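PDB 6HNI: ABC-type transport system, sugar-family extracellular solute-binding protein from Peptoclostridium difficile 630, which probably captures tyrosine outside the cell for an ABC transporter, as its solute-binding lipoprotein, and also has adhesive properties. Local coordinates for residues Asp288-Ala300 with Lys305-Lys317. The protein carries 1 engineered substitution. Numbering follows the deposited sequence. Where two conformers were deposited one is given.
Sequences DTDIIVNEDILKA and KPSNENISYVKTK. With EDO (1,2-ethanediol), chain D.
Val293 and Tyr313 face each other on neighbouring parallel strands, 290-294 and 311-314, and point to the same side of the sheet. The valine's branched end fits beside the phenol, with CG1 3.6 Å from CE1 at the ring edge and near its plane. Its other methyl, CG2, meets Ile311 CG2 at 3.6 Å, and that isoleucine methyl in turn lies against one ring face, offset toward the rim. Over the centre of the opposite face passes Lys305 CE, 4.0 Å above the plane, so the flat ring fills the slot between isoleucine branch and lysine chain. Leu298 presses CD2 against Lys305 CG, and Phe151 of helix 148-151 touches both Val293 and Leu298. On the other side of the sheet, Ile292 CG2 rests on Val314 CG1, the two side chains crossing at about a right angle; branching at CB suits extended strands and gives each side chain two bumps to set against its neighbour.

Backbone bonds alternate between the strands, ending with Glu295 N to Val314 O. Asn294 caps the helix that follows: OD1 accepts from Ile297 N, which stands above its carbonyl plane, and weakly from Asp296 N, while ND2 bonds to Thr316 OG1 (3.0 Å, in the amide plane) and also to Val246 O. Asp296 OD2 receives Thr316 N at 2.9 Å, nearly along its C-O axis. Glu295 CG sits between the backbone N and carbonyl carbon (chi1 67°), and from there the extended chain runs out beside Tyr313 and Lys315, OE2 forming a salt bridge with Lys305 NZ (3.4 Å, weak as a hydrogen bond) and OE1 a long one with Lys315.

Short, mostly near-straight bonds thus fix the register of this beta-alpha-beta unit and its helix start, while the long ion pairs probably add a less directional attraction.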
ATOM      1  N   ASP A 288     -14.057   3.344  -2.466  1.00 14.19           N
ATOM      2  CA  ASP A 288     -14.115   4.774  -2.573  1.00 14.48           C
ATOM      3  C   ASP A 288     -12.731   5.308  -2.958  1.00 16.44           C
ATOM      4  O   ASP A 288     -11.766   5.255  -2.169  1.00 17.72           O
ATOM      5  CB  ASP A 288     -14.509   5.323  -1.208  1.00 16.71           C
ATOM      6  CG  ASP A 288     -14.958   6.775  -1.211  1.00 22.74           C
ATOM      7  OD1 ASP A 288     -14.948   7.408  -2.266  1.00 29.83           O
ATOM      8  OD2 ASP A 288     -15.392   7.282  -0.092  1.00 26.35           O
ATOM      9  N   THR A 289     -12.629   5.800  -4.178  1.00 15.64           N
ATOM     10  CA  THR A 289     -11.379   6.373  -4.658  1.00 15.46           C
ATOM     11  C   THR A 289     -11.543   7.865  -4.972  1.00 15.85           C
ATOM     12  O   THR A 289     -12.654   8.366  -5.184  1.00 19.60           O
ATOM     13  CB  THR A 289     -10.855   5.610  -5.906  1.00 16.41           C
ATOM     14  OG1 THR A 289     -11.804   5.699  -6.972  1.00 19.16           O
ATOM     15  CG2 THR A 289     -10.567   4.165  -5.598  1.00 16.94           C
ATOM     16  N   ASP A 290     -10.410   8.554  -5.029  1.00 14.55           N
ATOM     17  CA  ASP A 290     -10.347   9.982  -5.324  1.00 15.08           C
ATOM     18  C   ASP A 290      -9.172  10.243  -6.213  1.00 15.62           C
ATOM     19  O   ASP A 290      -8.106   9.608  -6.052  1.00 16.43           O
ATOM     20  CB  ASP A 290     -10.214  10.820  -4.061  1.00 16.56           C
ATOM     21  CG  ASP A 290     -11.539  10.843  -3.245  1.00 23.70           C
ATOM     22  OD1 ASP A 290     -12.432  11.622  -3.613  1.00 35.26           O
ATOM     23  OD2 ASP A 290     -11.693  10.080  -2.268  1.00 35.52           O
ATOM     24  N   ILE A 291      -9.382  11.146  -7.178  1.00 16.39           N
ATOM     25  CA  ILE A 291      -8.304  11.485  -8.109  1.00 14.50           C
ATOM     26  C   ILE A 291      -7.476  12.625  -7.513  1.00 14.66           C
ATOM     27  O   ILE A 291      -8.011  13.694  -7.152  1.00 17.81           O
ATOM     28  CB  ILE A 291      -8.821  11.893  -9.508  1.00 14.63           C
ATOM     29  CG1 ILE A 291      -9.672  10.805 -10.135  1.00 17.46           C
ATOM     30  CG2 ILE A 291      -7.643  12.255 -10.471  1.00 13.80           C
ATOM     31  CD1 ILE A 291     -10.437  11.242 -11.357  1.00 20.54           C
ATOM     32  N   ILE A 292      -6.166  12.375  -7.372  1.00 13.81           N
ATOM     33  CA  ILE A 292      -5.226  13.335  -6.819  1.00 14.02           C
ATOM     34  C   ILE A 292      -4.047  13.421  -7.823  1.00 13.40           C
ATOM     35  O   ILE A 292      -3.525  12.406  -8.319  1.00 16.05           O
ATOM     36  CB  ILE A 292      -4.753  12.932  -5.391  1.00 14.90           C
ATOM     37  CG1 ILE A 292      -5.955  12.982  -4.410  1.00 17.11           C
ATOM     38  CG2 ILE A 292      -3.621  13.836  -4.924  1.00 17.30           C
ATOM     39  CD1 ILE A 292      -5.645  12.497  -3.002  1.00 20.99           C
ATOM     40  N   VAL A 293      -3.676  14.668  -8.114  1.00 14.81           N
ATOM     41  CA  VAL A 293      -2.664  14.998  -9.096  1.00 15.66           C
ATOM     42  C   VAL A 293      -1.638  15.924  -8.432  1.00 15.90           C
ATOM     43  O   VAL A 293      -1.982  16.805  -7.667  1.00 17.56           O
ATOM     44  CB  VAL A 293      -3.300  15.695 -10.303  1.00 17.26           C
ATOM     45  CG1 VAL A 293      -2.237  16.279 -11.241  1.00 17.04           C
ATOM     46  CG2 VAL A 293      -4.214  14.743 -11.039  1.00 18.27           C
ATOM     47  N   ASN A 294      -0.365  15.718  -8.752  1.00 15.97           N
ATOM     48  CA  ASN A 294       0.697  16.537  -8.265  1.00 16.25           C
ATOM     49  C   ASN A 294       0.807  17.654  -9.263  1.00 16.11           C
ATOM     50  O   ASN A 294       1.294  17.459 -10.396  1.00 18.16           O
ATOM     51  CB  ASN A 294       1.990  15.722  -8.078  1.00 15.58           C
ATOM     52  CG  ASN A 294       3.146  16.555  -7.527  1.00 16.81           C
ATOM     53  OD1 ASN A 294       3.376  17.672  -7.974  1.00 18.65           O
ATOM     54  ND2 ASN A 294       3.869  16.013  -6.541  1.00 18.35           N
ATOM     55  N   GLU A 295       0.401  18.864  -8.871  1.00 20.51           N
ATOM     56  CA  GLU A 295       0.401  20.007  -9.798  0.50 21.16           C
ATOM     57  C   GLU A 295       1.803  20.447 -10.217  1.00 20.19           C
ATOM     58  O   GLU A 295       1.961  21.076 -11.249  1.00 24.95           O
ATOM     59  CB  GLU A 295      -0.389  21.210  -9.235  0.50 24.51           C
ATOM     60  CG  GLU A 295       0.195  21.913  -8.016  0.50 24.86           C
ATOM     61  CD  GLU A 295      -0.565  23.204  -7.667  0.50 29.07           C
ATOM     62  OE1 GLU A 295      -0.010  24.307  -7.836  0.50 30.00           O
ATOM     63  OE2 GLU A 295      -1.729  23.131  -7.227  0.50 26.26           O
ATOM     64  N   ASP A 296       2.821  20.158  -9.390  1.00 20.75           N
ATOM     65  CA  ASP A 296       4.207  20.538  -9.712  1.00 22.53           C
ATOM     66  C   ASP A 296       4.713  19.653 -10.846  1.00 19.57           C
ATOM     67  O   ASP A 296       5.359  20.116 -11.787  1.00 22.33           O
ATOM     68  CB  ASP A 296       5.151  20.339  -8.513  1.00 24.72           C
ATOM     69  CG  ASP A 296       4.859  21.279  -7.362  1.00 29.20           C
ATOM     70  OD1 ASP A 296       4.614  22.462  -7.674  1.00 38.57           O
ATOM     71  OD2 ASP A 296       4.889  20.841  -6.171  1.00 36.64           O
ATOM     72  N   ILE A 297       4.411  18.370 -10.751  1.00 17.93           N
ATOM     73  CA  ILE A 297       4.775  17.394 -11.802  1.00 18.25           C
ATOM     74  C   ILE A 297       3.988  17.666 -13.084  1.00 19.12           C
ATOM     75  O   ILE A 297       4.564  17.632 -14.162  1.00 19.12           O
ATOM     76  CB  ILE A 297       4.564  15.928 -11.316  1.00 16.83           C
ATOM     77  CG1 ILE A 297       5.449  15.611 -10.115  1.00 17.55           C
ATOM     78  CG2 ILE A 297       4.846  14.911 -12.402  1.00 15.70           C
ATOM     79  CD1 ILE A 297       6.941  15.767 -10.316  1.00 18.62           C
ATOM     80  N   LEU A 298       2.700  17.996 -12.960  1.00 19.56           N
ATOM     81  CA  LEU A 298       1.858  18.353 -14.097  1.00 19.23           C
ATOM     82  C   LEU A 298       2.492  19.503 -14.895  1.00 22.07           C
ATOM     83  O   LEU A 298       2.597  19.435 -16.114  1.00 22.88           O
ATOM     84  CB  LEU A 298       0.482  18.792 -13.648  1.00 21.69           C
ATOM     85  CG  LEU A 298      -0.574  19.029 -14.723  1.00 22.86           C
ATOM     86  CD1 LEU A 298      -1.049  17.736 -15.343  1.00 22.85           C
ATOM     87  CD2 LEU A 298      -1.736  19.762 -14.106  1.00 23.73           C
ATOM     88  N   LYS A 299       2.911  20.547 -14.177  1.00 21.14           N
ATOM     89  CA  LYS A 299       3.523  21.706 -14.789  1.00 22.81           C
ATOM     90  C   LYS A 299       4.885  21.347 -15.392  1.00 24.07           C
ATOM     91  O   LYS A 299       5.202  21.785 -16.506  1.00 26.05           O
ATOM     92  CB  LYS A 299       3.667  22.851 -13.776  1.00 22.98           C
ATOM     93  CG  LYS A 299       4.307  24.100 -14.375  1.00 28.10           C
ATOM     94  CD  LYS A 299       4.410  25.206 -13.347  1.00 36.22           C
ATOM     95  CE  LYS A 299       5.385  26.267 -13.818  1.00 42.52           C
ATOM     96  NZ  LYS A 299       5.514  27.339 -12.799  1.00 52.66           N
ATOM     97  N   ALA A 300       5.691  20.562 -14.692  1.00 22.80           N
ATOM     98  CA  ALA A 300       6.995  20.129 -15.229  1.00 23.55           C
ATOM     99  C   ALA A 300       6.860  19.345 -16.538  1.00 21.82           C
ATOM    100  O   ALA A 300       7.751  19.416 -17.399  1.00 25.20           O
ATOM    101  CB  ALA A 300       7.761  19.308 -14.207  1.00 22.88           C
ATOM    102  N   LYS A 305      -4.113  21.836 -16.444  1.00 32.90           N
ATOM    103  CA  LYS A 305      -5.004  21.224 -15.494  1.00 18.88           C
ATOM    104  C   LYS A 305      -6.294  20.881 -16.289  1.00 26.52           C
ATOM    105  O   LYS A 305      -6.823  21.731 -16.998  1.00 37.33           O
ATOM    106  CB  LYS A 305      -5.356  22.212 -14.377  1.00 23.30           C
ATOM    107  CG  LYS A 305      -4.225  22.373 -13.369  1.00 29.46           C
ATOM    108  CD  LYS A 305      -4.596  23.184 -12.138  1.00 33.34           C
ATOM    109  CE  LYS A 305      -3.426  23.209 -11.171  1.00 35.36           C
ATOM    110  NZ  LYS A 305      -3.836  23.696  -9.829  1.00 41.85           N
ATOM    111  N   PRO A 306      -6.758  19.610 -16.239  1.00 34.16           N
ATOM    112  CA  PRO A 306      -8.003  19.307 -16.982  1.00 38.68           C
ATOM    113  C   PRO A 306      -9.207  19.986 -16.324  1.00 41.65           C
ATOM    114  O   PRO A 306      -9.102  20.366 -15.174  1.00 40.25           O
ATOM    115  CB  PRO A 306      -8.122  17.777 -16.889  1.00 42.57           C
ATOM    116  CG  PRO A 306      -6.937  17.298 -16.131  1.00 40.40           C
ATOM    117  CD  PRO A 306      -6.289  18.459 -15.455  1.00 34.30           C
ATOM    118  N   SER A 307     -10.322  20.138 -17.039  1.00 50.40           N
ATOM    119  CA  SER A 307     -11.545  20.756 -16.464  1.00 55.82           C
ATOM    120  C   SER A 307     -12.169  20.016 -15.259  1.00 62.20           C
ATOM    121  O   SER A 307     -12.762  20.659 -14.392  1.00 73.88           O
ATOM    122  CB  SER A 307     -12.624  20.881 -17.534  1.00 58.16           C
ATOM    123  OG  SER A 307     -13.142  19.594 -17.842  1.00 66.24           O
ATOM    124  N   ASN A 308     -12.065  18.683 -15.244  1.00 59.14           N
ATOM    125  CA  ASN A 308     -12.616  17.799 -14.185  1.00 51.42           C
ATOM    126  C   ASN A 308     -12.612  18.366 -12.738  1.00 51.70           C
ATOM    127  O   ASN A 308     -11.551  18.474 -12.103  1.00 52.73           O
ATOM    128  CB  ASN A 308     -11.851  16.466 -14.203  1.00 51.42           C
ATOM    129  CG  ASN A 308     -12.558  15.356 -13.444  1.00 54.99           C
ATOM    130  OD1 ASN A 308     -13.003  15.533 -12.302  1.00 55.19           O
ATOM    131  ND2 ASN A 308     -12.642  14.185 -14.072  1.00 60.51           N
ATOM    132  N   GLU A 309     -13.810  18.687 -12.237  1.00 46.79           N
ATOM    133  CA  GLU A 309     -14.038  19.194 -10.864  1.00 45.57           C
ATOM    134  C   GLU A 309     -13.657  18.226  -9.728  1.00 48.99           C
ATOM    135  O   GLU A 309     -13.370  18.667  -8.604  1.00 57.05           O
ATOM    136  CB  GLU A 309     -15.518  19.537 -10.658  1.00 53.37           C
ATOM    137  CG  GLU A 309     -16.015  20.823 -11.304  1.00 57.92           C
ATOM    138  CD  GLU A 309     -17.491  21.109 -10.977  1.00 62.20           C
ATOM    139  OE1 GLU A 309     -17.929  20.875  -9.813  1.00 74.00           O
ATOM    140  OE2 GLU A 309     -18.219  21.572 -11.888  1.00 73.81           O
ATOM    141  N   ASN A 310     -13.703  16.923 -10.001  1.00 45.84           N
ATOM    142  CA  ASN A 310     -13.343  15.923  -9.004  1.00 42.10           C
ATOM    143  C   ASN A 310     -11.814  15.749  -8.805  1.00 39.68           C
ATOM    144  O   ASN A 310     -11.401  14.972  -7.955  1.00 46.90           O
ATOM    145  CB  ASN A 310     -14.002  14.573  -9.331  1.00 45.04           C
ATOM    146  CG  ASN A 310     -15.525  14.606  -9.209  1.00 50.23           C
ATOM    147  OD1 ASN A 310     -16.222  14.618 -10.215  1.00 61.98           O
ATOM    148  ND2 ASN A 310     -16.042  14.603  -7.974  1.00 55.28           N
ATOM    149  N   ILE A 311     -10.972  16.451  -9.555  1.00 30.00           N
ATOM    150  CA  ILE A 311      -9.519  16.381  -9.272  1.00 28.04           C
ATOM    151  C   ILE A 311      -9.090  17.316  -8.141  1.00 22.59           C
ATOM    152  O   ILE A 311      -9.459  18.487  -8.146  1.00 28.39           O
ATOM    153  CB  ILE A 311      -8.696  16.715 -10.533  1.00 32.36           C
ATOM    154  CG1 ILE A 311      -8.941  15.611 -11.559  1.00 28.17           C
ATOM    155  CG2 ILE A 311      -7.202  16.654 -10.198  1.00 30.15           C
ATOM    156  CD1 ILE A 311      -8.450  15.987 -12.961  1.00 31.96           C
ATOM    157  N   SER A 312      -8.314  16.795  -7.184  1.00 20.91           N
ATOM    158  CA  SER A 312      -7.638  17.591  -6.147  0.50 22.88           C
ATOM    159  C   SER A 312      -6.140  17.622  -6.447  1.00 20.18           C
ATOM    160  O   SER A 312      -5.610  16.642  -7.006  1.00 23.76           O
ATOM    161  CB  SER A 312      -7.867  16.975  -4.762  0.50 21.63           C
ATOM    162  OG  SER A 312      -9.231  17.045  -4.367  0.50 25.73           O
ATOM    163  N   TYR A 313      -5.485  18.723  -6.081  1.00 24.93           N
ATOM    164  CA  TYR A 313      -4.056  18.869  -6.365  1.00 19.63           C
ATOM    165  C   TYR A 313      -3.240  18.917  -5.088  1.00 20.98           C
ATOM    166  O   TYR A 313      -3.685  19.454  -4.050  1.00 26.81           O
ATOM    167  CB  TYR A 313      -3.811  20.132  -7.196  1.00 22.59           C
ATOM    168  CG  TYR A 313      -4.433  20.002  -8.573  1.00 20.09           C
ATOM    169  CD1 TYR A 313      -3.788  19.280  -9.575  1.00 25.48           C
ATOM    170  CD2 TYR A 313      -5.683  20.521  -8.847  1.00 15.96           C
ATOM    171  CE1 TYR A 313      -4.363  19.122 -10.835  1.00 26.25           C
ATOM    172  CE2 TYR A 313      -6.272  20.382 -10.085  1.00 23.34           C
ATOM    173  CZ  TYR A 313      -5.609  19.673 -11.080  1.00 30.03           C
ATOM    174  OH  TYR A 313      -6.178  19.506 -12.306  1.00 34.42           O
ATOM    175  N   VAL A 314      -2.065  18.311  -5.199  1.00 20.82           N
ATOM    176  CA  VAL A 314      -1.044  18.295  -4.158  1.00 16.29           C
ATOM    177  C   VAL A 314       0.247  18.895  -4.740  1.00 20.12           C
ATOM    178  O   VAL A 314       0.458  18.904  -5.969  1.00 22.19           O
ATOM    179  CB  VAL A 314      -0.789  16.916  -3.534  1.00 17.83           C
ATOM    180  CG1 VAL A 314      -2.033  16.381  -2.769  1.00 16.82           C
ATOM    181  CG2 VAL A 314      -0.302  15.897  -4.551  1.00 18.06           C
ATOM    182  N   LYS A 315       1.131  19.313  -3.840  1.00 23.47           N
ATOM    183  CA  LYS A 315       2.463  19.819  -4.212  1.00 25.12           C
ATOM    184  C   LYS A 315       3.454  18.921  -3.558  1.00 27.05           C
ATOM    185  O   LYS A 315       3.138  18.290  -2.562  1.00 35.27           O
ATOM    186  CB  LYS A 315       2.627  21.253  -3.762  1.00 31.21           C
ATOM    187  CG  LYS A 315       1.672  22.167  -4.509  1.00 35.81           C
ATOM    188  CD  LYS A 315       1.807  23.590  -4.029  1.00 43.72           C
ATOM    189  CE  LYS A 315       1.274  24.561  -5.063  1.00 49.80           C
ATOM    190  NZ  LYS A 315       1.478  25.975  -4.650  1.00 55.83           N
ATOM    191  N   THR A 316       4.646  18.829  -4.121  1.00 29.02           N
ATOM    192  CA  THR A 316       5.618  17.820  -3.681  1.00 32.19           C
ATOM    193  C   THR A 316       6.018  17.923  -2.204  1.00 38.34           C
ATOM    194  O   THR A 316       6.393  19.003  -1.735  1.00 43.38           O
ATOM    195  CB  THR A 316       6.846  17.813  -4.594  1.00 31.88           C
ATOM    196  OG1 THR A 316       6.408  17.454  -5.902  1.00 31.16           O
ATOM    197  CG2 THR A 316       7.902  16.772  -4.119  1.00 37.13           C
ATOM    198  N   LYS A 317       5.925  16.775  -1.502  1.00 46.76           N
ATOM    199  CA  LYS A 317       6.256  16.635  -0.063  1.00 45.45           C
ATOM    200  C   LYS A 317       7.745  16.827   0.195  1.00 49.55           C
ATOM    201  O   LYS A 317       8.178  17.913   0.590  1.00 65.02           O
ATOM    202  CB  LYS A 317       5.847  15.246   0.449  1.00 47.62           C
TER
HETATM  203  C1  EDO D 403      -9.744   8.659  -1.659  0.70 28.02           C
HETATM  204  O1  EDO D 403     -10.634   7.739  -1.041  0.70 35.03           O
HETATM  205  C2  EDO D 403      -8.278   8.666  -1.333  0.70 25.41           C
HETATM  206  O2  EDO D 403      -7.635   9.904  -1.465  0.70 26.78           O
HETATM  207  O   HOH W   1      -9.753  14.312  -5.157  1.00 24.78           O
HETATM  208  O   HOH W   2     -11.904  12.477  -7.323  1.00 33.40           O